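Local coordinates for pirin-like protein YhaK (Escherichia coli, PDB 2VEC), which is a monomeric, redox-sensitive cytoplasmic bicupin of the pirin family that lacks quercetin 2,3-dioxygenase activity, at residues K84-N89 and L115-P120; R99-N104 and P120-S125; L66-L71 and T136-W141. One frame throughout, in Å; residues are numbered along the deposited sequence.

Interaction 1: K84-N89 and L115-P120; sequences KVDILN and LLSTQP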
ATOM      1  N   LYS A  84      -2.435  17.047  -3.535  1.00 40.72           N
ATOM      2  CA  LYS A  84      -1.194  16.742  -4.326  1.00 38.88           C
ATOM      3  C   LYS A  84      -0.587  15.376  -3.957  1.00 33.83           C
ATOM      4  O   LYS A  84       0.597  15.254  -3.668  1.00 31.02           O
ATOM      5  CB  LYS A  84      -0.123  17.848  -4.245  1.00 39.35           C
ATOM      6  CG  LYS A  84      -0.480  19.120  -5.032  1.00 42.46           C
ATOM      7  CD  LYS A  84       0.608  20.202  -5.002  1.00 45.17           C
ATOM      8  CE  LYS A  84       0.062  21.480  -5.675  1.00 50.95           C
ATOM      9  NZ  LYS A  84       0.967  22.676  -5.658  1.00 57.16           N
ATOM     10  N   VAL A  85      -1.440  14.365  -3.979  1.00 32.07           N
ATOM     11  CA  VAL A  85      -1.038  12.998  -3.688  1.00 29.84           C
ATOM     12  C   VAL A  85      -1.775  12.072  -4.650  1.00 29.98           C
ATOM     13  O   VAL A  85      -2.873  12.402  -5.107  1.00 33.25           O
ATOM     14  CB  VAL A  85      -1.393  12.552  -2.241  1.00 29.12           C
ATOM     15  CG1 VAL A  85      -0.507  13.284  -1.204  1.00 27.25           C
ATOM     16  CG2 VAL A  85      -2.919  12.739  -1.941  1.00 30.68           C
ATOM     17  N   ASP A  86      -1.156  10.944  -4.957  1.00 27.20           N
ATOM     18  CA  ASP A  86      -1.826   9.871  -5.673  1.00 26.82           C
ATOM     19  C   ASP A  86      -2.216   8.826  -4.679  1.00 26.80           C
ATOM     20  O   ASP A  86      -1.569   8.672  -3.636  1.00 25.51           O
ATOM     21  CB  ASP A  86      -0.895   9.269  -6.708  1.00 25.24           C
ATOM     22  CG  ASP A  86      -0.613  10.258  -7.849  1.00 27.16           C
ATOM     23  OD1 ASP A  86      -1.457  11.161  -8.089  1.00 28.91           O
ATOM     24  OD2 ASP A  86       0.437  10.125  -8.494  1.00 26.53           O
ATOM     25  N   ILE A  87      -3.271   8.093  -5.020  1.00 25.23           N
ATOM     26  CA  ILE A  87      -3.913   7.187  -4.055  1.00 26.66           C
ATOM     27  C   ILE A  87      -3.789   5.780  -4.582  1.00 26.30           C
ATOM     28  O   ILE A  87      -4.187   5.507  -5.710  1.00 27.14           O
ATOM     29  CB  ILE A  87      -5.431   7.541  -3.924  1.00 28.49           C
ATOM     30  CG1 ILE A  87      -5.659   9.019  -3.535  1.00 31.69           C
ATOM     31  CG2 ILE A  87      -6.168   6.588  -2.980  1.00 31.51           C
ATOM     32  CD1 ILE A  87      -4.948   9.465  -2.297  1.00 31.62           C
ATOM     33  N   LEU A  88      -3.265   4.870  -3.777  1.00 25.39           N
ATOM     34  CA  LEU A  88      -3.226   3.475  -4.189  1.00 26.35           C
ATOM     35  C   LEU A  88      -4.010   2.652  -3.202  1.00 26.15           C
ATOM     36  O   LEU A  88      -3.684   2.653  -2.005  1.00 26.32           O
ATOM     37  CB  LEU A  88      -1.771   3.009  -4.253  1.00 25.76           C
ATOM     38  CG  LEU A  88      -1.432   1.725  -5.032  1.00 30.20           C
ATOM     39  CD1 LEU A  88       0.023   1.763  -5.511  1.00 28.62           C
ATOM     40  CD2 LEU A  88      -1.695   0.484  -4.152  1.00 31.13           C
ATOM     41  N   ASN A  89      -5.042   1.954  -3.694  1.00 26.38           N
ATOM     42  CA  ASN A  89      -5.913   1.140  -2.878  1.00 28.04           C
ATOM     43  C   ASN A  89      -5.649  -0.337  -3.138  1.00 29.27           C
ATOM     44  O   ASN A  89      -5.508  -0.770  -4.301  1.00 29.43           O
ATOM     45  CB  ASN A  89      -7.413   1.443  -3.182  1.00 30.46           C
ATOM     46  CG  ASN A  89      -7.813   2.883  -2.790  1.00 34.16           C
ATOM     47  OD1 ASN A  89      -7.258   3.454  -1.854  1.00 36.13           O
ATOM     48  ND2 ASN A  89      -8.685   3.492  -3.560  1.00 36.23           N
ATOM     49  N   LEU A 115      -4.636   2.249  -8.681  1.00 27.66           N
ATOM     50  CA  LEU A 115      -3.953   3.526  -8.535  1.00 26.74           C
ATOM     51  C   LEU A 115      -4.779   4.663  -9.164  1.00 27.27           C
ATOM     52  O   LEU A 115      -5.154   4.610 -10.334  1.00 28.47           O
ATOM     53  CB  LEU A 115      -2.544   3.477  -9.161  1.00 27.30           C
ATOM     54  CG  LEU A 115      -1.759   4.791  -9.074  1.00 26.65           C
ATOM     55  CD1 LEU A 115      -1.266   5.070  -7.637  1.00 22.88           C
ATOM     56  CD2 LEU A 115      -0.564   4.821 -10.030  1.00 27.25           C
ATOM     57  N   LEU A 116      -5.081   5.688  -8.377  1.00 26.72           N
ATOM     58  CA  LEU A 116      -5.715   6.905  -8.914  1.00 27.82           C
ATOM     59  C   LEU A 116      -4.679   8.001  -8.912  1.00 27.55           C
ATOM     60  O   LEU A 116      -4.184   8.366  -7.844  1.00 26.43           O
ATOM     61  CB  LEU A 116      -6.916   7.291  -8.029  1.00 28.54           C
ATOM     62  CG  LEU A 116      -7.972   6.195  -7.864  1.00 29.33           C
ATOM     63  CD1 LEU A 116      -9.003   6.613  -6.812  1.00 34.34           C
ATOM     64  CD2 LEU A 116      -8.650   5.969  -9.223  1.00 27.85           C
ATOM     65  N   SER A 117      -4.351   8.509 -10.099  1.00 29.32           N
ATOM     66  CA  SER A 117      -3.356   9.592 -10.246  1.00 30.46           C
ATOM     67  C   SER A 117      -4.215  10.819 -10.273  1.00 32.71           C
ATOM     68  O   SER A 117      -4.862  11.094 -11.286  1.00 35.68           O
ATOM     69  CB  SER A 117      -2.549   9.424 -11.528  1.00 30.09           C
ATOM     70  OG  SER A 117      -1.729   8.266 -11.373  1.00 29.82           O
ATOM     71  N   THR A 118      -4.322  11.482  -9.122  1.00 32.86           N
ATOM     72  CA  THR A 118      -5.404  12.449  -8.924  1.00 35.74           C
ATOM     73  C   THR A 118      -5.052  13.790  -9.548  1.00 38.57           C
ATOM     74  O   THR A 118      -3.870  14.082  -9.813  1.00 37.60           O
ATOM     75  CB  THR A 118      -5.770  12.642  -7.435  1.00 36.39           C
ATOM     76  OG1 THR A 118      -4.685  13.275  -6.764  1.00 34.43           O
ATOM     77  CG2 THR A 118      -6.065  11.295  -6.755  1.00 33.77           C
ATOM     78  N   GLN A 119      -6.081  14.597  -9.765  1.00 41.86           N
ATOM     79  CA  GLN A 119      -5.939  15.863 -10.462  1.00 45.47           C
ATOM     80  C   GLN A 119      -6.469  16.982  -9.585  1.00 47.51           C
ATOM     81  O   GLN A 119      -7.491  16.820  -8.935  1.00 47.21           O
ATOM     82  CB  GLN A 119      -6.734  15.872 -11.771  1.00 47.39           C
ATOM     83  CG  GLN A 119      -6.615  14.659 -12.676  1.00 48.58           C
ATOM     84  CD  GLN A 119      -7.601  14.751 -13.865  1.00 51.76           C
ATOM     85  OE1 GLN A 119      -8.701  14.172 -13.840  1.00 55.86           O
ATOM     86  NE2 GLN A 119      -7.222  15.524 -14.896  1.00 55.82           N
ATOM     87  N   PRO A 120      -5.769  18.126  -9.567  1.00 49.75           N
ATOM     88  CA  PRO A 120      -6.152  19.337  -8.833  1.00 51.82           C
ATOM     89  C   PRO A 120      -7.627  19.708  -8.919  1.00 54.32           C
ATOM     90  O   PRO A 120      -8.163  19.873 -10.015  1.00 55.63           O
ATOM     91  CB  PRO A 120      -5.311  20.418  -9.516  1.00 53.47           C
ATOM     92  CG  PRO A 120      -4.059  19.708  -9.873  1.00 51.89           C
ATOM     93  CD  PRO A 120      -4.471  18.302 -10.250  1.00 49.66           C
TER
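The carboxylate of Asp86 is the flat group facing the 115-120 segment. The amide N of Thr118 approaches Asp86 OD1 from above the carboxylate plane, 36° out of it, at 3.1 Å. Asp86 OD1 also lies 3.3 Å from CA of Ser117. OD1 takes a salt bridge from Arg179 as well, while OD2 accepts from Gln180, so neighbours from the second cupin help fix the rotation of this buried group. With chi1 at -68°, CG sits beside Asp86's own backbone N, which sends the carboxylate across to the 115-120 segment.

Next to it, Thr118 OG1 donates to Val85 O at 2.6 Å, coming in close to the line of the C=O bond. A chi1 of 67° tucks OG1 between backbone N and carbonyl carbon; the methyl CG2 of Thr118 is thereby turned onto Ile87 CG1, 4.0 Å away. Both bonds carry the pairing past the regular antiparallel ladder, where Ile87 and Leu116 form a hydrogen-bonded pair: Ile87 N to Leu116 O is 3.0 Å, Leu116 N to Ile87 O is 2.8 Å. On the other face of the sheet, Leu115 CD1 leans over Leu88 CB at 4.0 Å in the adjoining non-hydrogen-bonded pair.

This is an interior stretch of the six-stranded sheet of the first cupin. Strand 85-93 has 112-116 on one flank and 135-143 on the other; Ile87 touches Gln139 and Trp141 of that second neighbour, while Leu116 meets Ile153 of strand 153-157 at one edge of the sheet.

Interaction 2: R99-N104 and P120-S125; sequences RDSEGN and PGVSYS
Asp100 and Tyr124 stand side by side where strands 95-100 and 124-128 of the first cupin's four-stranded antiparallel sheet pair, and Asp100 also starts an Asx turn and a type I beta turn ending at Gly103. Asp100 CB lies against Ser123 O and Tyr124 CD1, the latter at 3.5 Å, with Val122 CG1 at 3.8 Å. One bond further out, CG still brushes that valine methyl, and the carboxylate stands 80° to the tyrosine ring.

A chi1 of 77° places the carboxylate over the turn. There Asp100 OD1 is gripped from opposite faces of its plane, by Glu102 N at 2.7 Å and by Asn104 N at 3.1 Å. A water 2.9 Å from Asp100 OD2 can donate to it and also reaches Tyr124 OH, a hydroxyl bonded as well to the backbone N of Gln119.

One residue before Asp100, Arg99 forms the hydrogen-bonded pair with Ser125, with Ser125 N to Arg99 O at 2.7 Å. Past the regular bridges Ser101 takes over the pairing twice: its N donates to Ser123 O at 2.8 Å, and its OG accepts from Ser123 N at 2.9 Å along a fairly straight line, 166° at the hydrogen.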
ATOM      1  N   ARG A  99     -15.454   6.878  -8.049  1.00 50.87           N
ATOM      2  CA  ARG A  99     -15.900   7.837  -9.057  1.00 53.14           C
ATOM      3  C   ARG A  99     -15.266   9.191  -8.826  1.00 52.00           C
ATOM      4  O   ARG A  99     -14.947   9.554  -7.690  1.00 51.67           O
ATOM      5  CB  ARG A  99     -17.430   7.974  -9.059  1.00 56.75           C
ATOM      6  CG  ARG A  99     -18.160   6.666  -9.288  1.00 59.38           C
ATOM      7  CD  ARG A  99     -19.668   6.862  -9.545  1.00 63.96           C
ATOM      8  NE  ARG A  99     -20.247   5.674 -10.170  1.00 71.45           N
ATOM      9  CZ  ARG A  99     -21.485   5.229  -9.947  1.00 77.84           C
ATOM     10  NH1 ARG A  99     -22.287   5.874  -9.098  1.00 82.23           N
ATOM     11  NH2 ARG A  99     -21.930   4.130 -10.563  1.00 78.99           N
ATOM     12  N   ASP A 100     -15.077   9.948  -9.900  1.00 51.99           N
ATOM     13  CA  ASP A 100     -14.583  11.298  -9.735  1.00 51.61           C
ATOM     14  C   ASP A 100     -15.519  12.318 -10.376  1.00 55.30           C
ATOM     15  O   ASP A 100     -16.437  11.947 -11.101  1.00 57.25           O
ATOM     16  CB  ASP A 100     -13.118  11.429 -10.184  1.00 49.00           C
ATOM     17  CG  ASP A 100     -12.933  11.480 -11.692  1.00 50.18           C
ATOM     18  OD1 ASP A 100     -13.858  11.847 -12.462  1.00 53.05           O
ATOM     19  OD2 ASP A 100     -11.794  11.209 -12.120  1.00 48.20           O
ATOM     20  N   SER A 101     -15.303  13.594 -10.091  1.00 56.14           N
ATOM     21  CA  SER A 101     -16.196  14.634 -10.606  1.00 60.43           C
ATOM     22  C   SER A 101     -16.107  14.868 -12.119  1.00 62.60           C
ATOM     23  O   SER A 101     -16.904  15.627 -12.672  1.00 65.77           O
ATOM     24  CB  SER A 101     -16.031  15.942  -9.825  1.00 61.37           C
ATOM     25  OG  SER A 101     -14.671  16.286  -9.640  1.00 57.35           O
ATOM     26  N   GLU A 102     -15.142  14.231 -12.782  1.00 61.12           N
ATOM     27  CA  GLU A 102     -14.970  14.351 -14.237  1.00 63.68           C
ATOM     28  C   GLU A 102     -15.633  13.208 -15.010  1.00 65.33           C
ATOM     29  O   GLU A 102     -15.554  13.149 -16.244  1.00 66.97           O
ATOM     30  CB  GLU A 102     -13.485  14.461 -14.614  1.00 61.66           C
ATOM     31  CG  GLU A 102     -12.777  15.714 -14.099  1.00 63.07           C
ATOM     32  CD  GLU A 102     -13.438  17.018 -14.544  1.00 71.11           C
ATOM     33  OE1 GLU A 102     -13.774  17.159 -15.741  1.00 72.66           O
ATOM     34  OE2 GLU A 102     -13.615  17.908 -13.684  1.00 74.51           O
ATOM     35  N   GLY A 103     -16.308  12.315 -14.290  1.00 65.43           N
ATOM     36  CA  GLY A 103     -17.034  11.220 -14.929  1.00 67.04           C
ATOM     37  C   GLY A 103     -16.301   9.884 -14.945  1.00 64.35           C
ATOM     38  O   GLY A 103     -16.904   8.857 -15.293  1.00 65.12           O
ATOM     39  N   ASN A 104     -15.016   9.886 -14.580  1.00 61.03           N
ATOM     40  CA  ASN A 104     -14.217   8.657 -14.565  1.00 58.45           C
ATOM     41  C   ASN A 104     -14.679   7.701 -13.471  1.00 57.66           C
ATOM     42  O   ASN A 104     -15.050   8.134 -12.379  1.00 58.18           O
ATOM     43  CB  ASN A 104     -12.735   8.949 -14.390  1.00 55.52           C
ATOM     44  CG  ASN A 104     -12.194   9.888 -15.433  1.00 56.32           C
ATOM     45  OD1 ASN A 104     -11.594  10.905 -15.098  1.00 57.51           O
ATOM     46  ND2 ASN A 104     -12.386   9.551 -16.705  1.00 55.66           N
ATOM     47  N   PRO A 120      -5.769  18.126  -9.567  1.00 49.75           N
ATOM     48  CA  PRO A 120      -6.152  19.337  -8.833  1.00 51.82           C
ATOM     49  C   PRO A 120      -7.627  19.708  -8.919  1.00 54.32           C
ATOM     50  O   PRO A 120      -8.163  19.873 -10.015  1.00 55.63           O
ATOM     51  CB  PRO A 120      -5.311  20.418  -9.516  1.00 53.47           C
ATOM     52  CG  PRO A 120      -4.059  19.708  -9.873  1.00 51.89           C
ATOM     53  CD  PRO A 120      -4.471  18.302 -10.250  1.00 49.66           C
ATOM     54  N   GLY A 121      -8.277  19.832  -7.761  1.00 54.90           N
ATOM     55  CA  GLY A 121      -9.667  20.307  -7.707  1.00 57.11           C
ATOM     56  C   GLY A 121     -10.715  19.285  -8.131  1.00 57.53           C
ATOM     57  O   GLY A 121     -11.891  19.615  -8.249  1.00 60.84           O
ATOM     58  N   VAL A 122     -10.303  18.042  -8.365  1.00 54.38           N
ATOM     59  CA  VAL A 122     -11.253  17.019  -8.758  1.00 54.49           C
ATOM     60  C   VAL A 122     -11.689  16.300  -7.476  1.00 53.48           C
ATOM     61  O   VAL A 122     -10.875  16.075  -6.603  1.00 52.19           O
ATOM     62  CB  VAL A 122     -10.648  16.084  -9.850  1.00 52.26           C
ATOM     63  CG1 VAL A 122     -11.528  14.861 -10.105  1.00 51.95           C
ATOM     64  CG2 VAL A 122     -10.405  16.880 -11.158  1.00 53.90           C
ATOM     65  N   SER A 123     -12.972  15.981  -7.355  1.00 55.75           N
ATOM     66  CA  SER A 123     -13.498  15.277  -6.183  1.00 54.93           C
ATOM     67  C   SER A 123     -13.626  13.794  -6.470  1.00 53.21           C
ATOM     68  O   SER A 123     -14.014  13.411  -7.577  1.00 54.37           O
ATOM     69  CB  SER A 123     -14.872  15.827  -5.786  1.00 59.29           C
ATOM     70  OG  SER A 123     -14.744  16.986  -4.990  1.00 61.98           O
ATOM     71  N   TYR A 124     -13.367  12.974  -5.450  1.00 49.99           N
ATOM     72  CA  TYR A 124     -13.302  11.533  -5.588  1.00 48.25           C
ATOM     73  C   TYR A 124     -14.172  10.843  -4.557  1.00 49.64           C
ATOM     74  O   TYR A 124     -14.157  11.207  -3.384  1.00 50.18           O
ATOM     75  CB  TYR A 124     -11.833  11.057  -5.414  1.00 43.35           C
ATOM     76  CG  TYR A 124     -10.924  11.575  -6.501  1.00 41.98           C
ATOM     77  CD1 TYR A 124     -10.711  10.842  -7.678  1.00 41.93           C
ATOM     78  CD2 TYR A 124     -10.293  12.823  -6.374  1.00 42.24           C
ATOM     79  CE1 TYR A 124      -9.856  11.345  -8.705  1.00 41.80           C
ATOM     80  CE2 TYR A 124      -9.473  13.323  -7.379  1.00 40.95           C
ATOM     81  CZ  TYR A 124      -9.256  12.587  -8.537  1.00 41.44           C
ATOM     82  OH  TYR A 124      -8.439  13.125  -9.520  1.00 41.03           O
ATOM     83  N   SER A 125     -14.900   9.822  -4.985  1.00 51.27           N
ATOM     84  CA  SER A 125     -15.785   9.106  -4.075  1.00 53.33           C
ATOM     85  C   SER A 125     -15.540   7.606  -4.118  1.00 51.89           C
ATOM     86  O   SER A 125     -15.080   7.065  -5.126  1.00 50.98           O
ATOM     87  CB  SER A 125     -17.249   9.428  -4.384  1.00 57.42           C
ATOM     88  OG  SER A 125     -17.708   8.706  -5.506  1.00 58.87           O
TER
HETATM   89  O   HOH W   1      -9.082  12.208 -11.753  1.00 44.54           O

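Interaction 3: L66-L71 and T136-W141; sequences LNQEVL and TRMQLW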
ATOM      1  N   LEU A  66      -0.843   5.877   5.318  1.00 22.13           N
ATOM      2  CA  LEU A  66      -1.186   4.478   5.061  1.00 22.99           C
ATOM      3  C   LEU A  66      -2.361   4.157   5.964  1.00 24.04           C
ATOM      4  O   LEU A  66      -2.327   4.362   7.208  1.00 24.29           O
ATOM      5  CB  LEU A  66       0.001   3.517   5.294  1.00 22.99           C
ATOM      6  CG  LEU A  66      -0.406   2.047   4.956  1.00 27.58           C
ATOM      7  CD1 LEU A  66       0.701   1.282   4.349  1.00 29.30           C
ATOM      8  CD2 LEU A  66      -1.015   1.321   6.184  1.00 27.88           C
ATOM      9  N   ASN A  67      -3.447   3.725   5.359  1.00 24.51           N
ATOM     10  CA  ASN A  67      -4.618   3.454   6.178  1.00 28.23           C
ATOM     11  C   ASN A  67      -5.292   2.160   5.831  1.00 28.74           C
ATOM     12  O   ASN A  67      -5.041   1.592   4.762  1.00 28.36           O
ATOM     13  CB  ASN A  67      -5.578   4.652   6.217  1.00 31.28           C
ATOM     14  CG  ASN A  67      -6.400   4.818   4.975  1.00 35.30           C
ATOM     15  OD1 ASN A  67      -7.227   3.976   4.628  1.00 37.65           O
ATOM     16  ND2 ASN A  67      -6.244   5.978   4.333  1.00 39.34           N
ATOM     17  N   GLN A  68      -6.082   1.659   6.760  1.00 28.52           N
ATOM     18  CA  GLN A  68      -6.959   0.548   6.466  1.00 30.44           C
ATOM     19  C   GLN A  68      -8.320   0.934   6.981  1.00 31.69           C
ATOM     20  O   GLN A  68      -8.452   1.396   8.113  1.00 32.57           O
ATOM     21  CB  GLN A  68      -6.499  -0.755   7.110  1.00 29.53           C
ATOM     22  CG  GLN A  68      -7.574  -1.864   6.954  1.00 31.19           C
ATOM     23  CD  GLN A  68      -7.044  -3.249   7.245  1.00 34.65           C
ATOM     24  OE1 GLN A  68      -5.982  -3.639   6.717  1.00 32.94           O
ATOM     25  NE2 GLN A  68      -7.775  -4.013   8.075  1.00 31.38           N
ATOM     26  N   GLU A  69      -9.328   0.806   6.128  1.00 34.01           N
ATOM     27  CA  GLU A  69     -10.674   1.234   6.478  1.00 37.11           C
ATOM     28  C   GLU A  69     -11.654   0.136   6.151  1.00 38.41           C
ATOM     29  O   GLU A  69     -11.393  -0.702   5.277  1.00 36.23           O
ATOM     30  CB  GLU A  69     -11.032   2.525   5.743  1.00 39.05           C
ATOM     31  CG  GLU A  69     -10.253   3.762   6.285  1.00 41.43           C
ATOM     32  CD  GLU A  69     -10.664   4.114   7.723  1.00 52.32           C
ATOM     33  OE1 GLU A  69     -11.899   4.276   7.975  1.00 58.45           O
ATOM     34  OE2 GLU A  69      -9.766   4.207   8.601  1.00 53.48           O
ATOM     35  N   VAL A  70     -12.760   0.124   6.889  1.00 40.75           N
ATOM     36  CA  VAL A  70     -13.843  -0.826   6.675  1.00 43.07           C
ATOM     37  C   VAL A  70     -15.105  -0.006   6.433  1.00 46.37           C
ATOM     38  O   VAL A  70     -15.460   0.813   7.271  1.00 48.78           O
ATOM     39  CB  VAL A  70     -14.013  -1.763   7.910  1.00 44.27           C
ATOM     40  CG1 VAL A  70     -15.225  -2.693   7.767  1.00 45.21           C
ATOM     41  CG2 VAL A  70     -12.733  -2.589   8.167  1.00 42.39           C
ATOM     42  N   LEU A  71     -15.766  -0.225   5.292  1.00 48.17           N
ATOM     43  CA  LEU A  71     -17.088   0.353   4.990  1.00 52.50           C
ATOM     44  C   LEU A  71     -18.191  -0.693   5.153  1.00 55.36           C
ATOM     45  O   LEU A  71     -18.084  -1.791   4.597  1.00 54.03           O
ATOM     46  CB  LEU A  71     -17.119   0.872   3.544  1.00 52.52           C
ATOM     47  CG  LEU A  71     -16.659   2.286   3.175  1.00 53.53           C
ATOM     48  CD1 LEU A  71     -16.726   2.446   1.655  1.00 54.97           C
ATOM     49  CD2 LEU A  71     -17.524   3.363   3.828  1.00 57.86           C
ATOM     50  N   THR A 136     -13.268  -3.934   2.995  1.00 39.16           N
ATOM     51  CA  THR A 136     -12.028  -3.604   3.699  1.00 35.39           C
ATOM     52  C   THR A 136     -10.931  -3.284   2.682  1.00 33.41           C
ATOM     53  O   THR A 136     -10.724  -4.022   1.729  1.00 31.88           O
ATOM     54  CB  THR A 136     -11.503  -4.760   4.572  1.00 35.90           C
ATOM     55  OG1 THR A 136     -12.523  -5.215   5.465  1.00 36.33           O
ATOM     56  CG2 THR A 136     -10.247  -4.297   5.411  1.00 34.35           C
ATOM     57  N   ARG A 137     -10.240  -2.179   2.865  1.00 31.36           N
ATOM     58  CA  ARG A 137      -9.218  -1.851   1.901  1.00 31.08           C
ATOM     59  C   ARG A 137      -8.109  -1.050   2.544  1.00 30.00           C
ATOM     60  O   ARG A 137      -8.361  -0.290   3.477  1.00 31.17           O
ATOM     61  CB  ARG A 137      -9.792  -1.127   0.695  1.00 33.41           C
ATOM     62  CG  ARG A 137     -10.446   0.196   0.969  1.00 35.89           C
ATOM     63  CD  ARG A 137      -9.513   1.311   0.596  1.00 38.20           C
ATOM     64  NE  ARG A 137     -10.149   2.579   0.975  1.00 40.80           N
ATOM     65  CZ  ARG A 137      -9.859   3.256   2.076  1.00 38.57           C
ATOM     66  NH1 ARG A 137      -8.927   2.806   2.905  1.00 33.98           N
ATOM     67  NH2 ARG A 137     -10.488   4.397   2.322  1.00 40.27           N
ATOM     68  N   MET A 138      -6.898  -1.248   2.050  1.00 27.52           N
ATOM     69  CA  MET A 138      -5.737  -0.521   2.557  1.00 25.37           C
ATOM     70  C   MET A 138      -5.457   0.543   1.505  1.00 26.04           C
ATOM     71  O   MET A 138      -5.739   0.340   0.319  1.00 26.65           O
ATOM     72  CB  MET A 138      -4.575  -1.470   2.724  1.00 25.86           C
ATOM     73  CG  MET A 138      -3.248  -0.779   3.044  1.00 23.25           C
ATOM     74  SD  MET A 138      -2.045  -1.942   3.717  1.00 27.20           S
ATOM     75  CE  MET A 138      -2.738  -2.319   5.343  1.00 27.01           C
ATOM     76  N   GLN A 139      -4.999   1.700   1.951  1.00 24.92           N
ATOM     77  CA  GLN A 139      -4.853   2.858   1.049  1.00 25.25           C
ATOM     78  C   GLN A 139      -3.565   3.514   1.401  1.00 24.70           C
ATOM     79  O   GLN A 139      -3.275   3.687   2.601  1.00 24.96           O
ATOM     80  CB  GLN A 139      -6.047   3.810   1.239  1.00 25.78           C
ATOM     81  CG  GLN A 139      -5.929   5.093   0.421  1.00 27.19           C
ATOM     82  CD  GLN A 139      -7.135   5.969   0.551  1.00 30.97           C
ATOM     83  OE1 GLN A 139      -7.146   6.887   1.359  1.00 32.40           O
ATOM     84  NE2 GLN A 139      -8.170   5.688  -0.231  1.00 29.47           N
ATOM     85  N   LEU A 140      -2.763   3.838   0.378  1.00 24.72           N
ATOM     86  CA  LEU A 140      -1.521   4.575   0.527  1.00 24.12           C
ATOM     87  C   LEU A 140      -1.696   5.923  -0.182  1.00 23.28           C
ATOM     88  O   LEU A 140      -2.349   5.962  -1.237  1.00 23.95           O
ATOM     89  CB  LEU A 140      -0.393   3.801  -0.205  1.00 24.40           C
ATOM     90  CG  LEU A 140       0.296   2.579   0.419  1.00 29.32           C
ATOM     91  CD1 LEU A 140      -0.659   1.492   0.893  1.00 34.45           C
ATOM     92  CD2 LEU A 140       1.284   1.995  -0.610  1.00 25.90           C
ATOM     93  N   TRP A 141      -1.160   7.018   0.370  1.00 22.69           N
ATOM     94  CA  TRP A 141      -1.046   8.282  -0.378  1.00 22.62           C
ATOM     95  C   TRP A 141       0.444   8.570  -0.589  1.00 23.55           C
ATOM     96  O   TRP A 141       1.209   8.529   0.394  1.00 23.00           O
ATOM     97  CB  TRP A 141      -1.608   9.487   0.403  1.00 23.69           C
ATOM     98  CG  TRP A 141      -3.068   9.471   0.798  1.00 24.45           C
ATOM     99  CD1 TRP A 141      -3.966   8.410   0.746  1.00 25.76           C
ATOM    100  CD2 TRP A 141      -3.767  10.552   1.380  1.00 25.57           C
ATOM    101  NE1 TRP A 141      -5.183   8.805   1.250  1.00 26.87           N
ATOM    102  CE2 TRP A 141      -5.089  10.122   1.635  1.00 27.33           C
ATOM    103  CE3 TRP A 141      -3.408  11.877   1.704  1.00 28.87           C
ATOM    104  CZ2 TRP A 141      -6.041  10.961   2.219  1.00 31.29           C
ATOM    105  CZ3 TRP A 141      -4.382  12.713   2.279  1.00 31.06           C
ATOM    106  CH2 TRP A 141      -5.664  12.259   2.516  1.00 30.94           C
TER
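Leu66 opens the pairing with its two methyls split between neighbours: CD1 lies against Leu140 CD1 at 3.7 Å, and CD2 reaches Met138 CE at 4.1 Å.

Asn67 turns to the other face, where its backbone exchanges both bonds with Gln139. A chi1 of 76° swings its amide over the partner strand. OD1 of Asn67 there accepts from Arg137 NH1 at 2.7 Å, in the plane of the Asn67 carbonyl, while ND2 donates to Gln139 OE1 at 3.2 Å. That last bond comes from above the Gln139 carbonyl plane, and Trp141 NE1 arrives at OE1 on the opposite face at 2.7 Å. Gln139 is steadied further by Asn89, which accepts from its NE2; the same nitrogen lies over one face of the Arg137 guanidinium, whose NE forms a salt bridge with Glu126.

These two strands are neighbours inside the six-stranded sheet of a cupin beta-sandwich. The face bearing Asn67, Arg137 and Gln139 looks toward the four-stranded sheet, which supplies Glu126 and Phe77, and the face with Met138 meets Ile209 of the second cupin.

Gln68 returns to that second face, its NE2 passing Thr136 CG2 at 3.6 Å on the way to the carbonyls of Trp40 and Ala43. At Glu69 the ladder is again hydrogen-bonded, both ways with Arg137, and Glu69 CB lies 3.5 Å from Arg137 NH1. The bent Glu69 chain then leads its carboxylate away, to a long, weak ion pair with Arg44. Val70 CG2 packs alongside Thr136 OG1 at 3.8 Å, the threonine oxygen being bonded to Leu41 O. Leu71 leans on Phe77, and its backbone pairs with Leu135.

Interactions 1 and 3 are buried and belong to one six-stranded sheet, where strands 85-93 and 135-143 lie next to each other and Leu88 O bonds Leu140 N. Interaction 2 belongs to the four-stranded sheet and is partly exposed at a hairpin turn, about 19 Å from interaction 3 between centres. It joins interaction 1 through Pro120, which both share, and the Tyr124 hydroxyl ties the two together. Interaction 3 sets leucines and a methionine on one face, amides and a guanidinium on the other; interaction 1 mixes aliphatic packing with a carboxylate tied to the second cupin; interaction 2 adds hydroxyls, an Asx-turn carboxylate and a water to its backbone ladder.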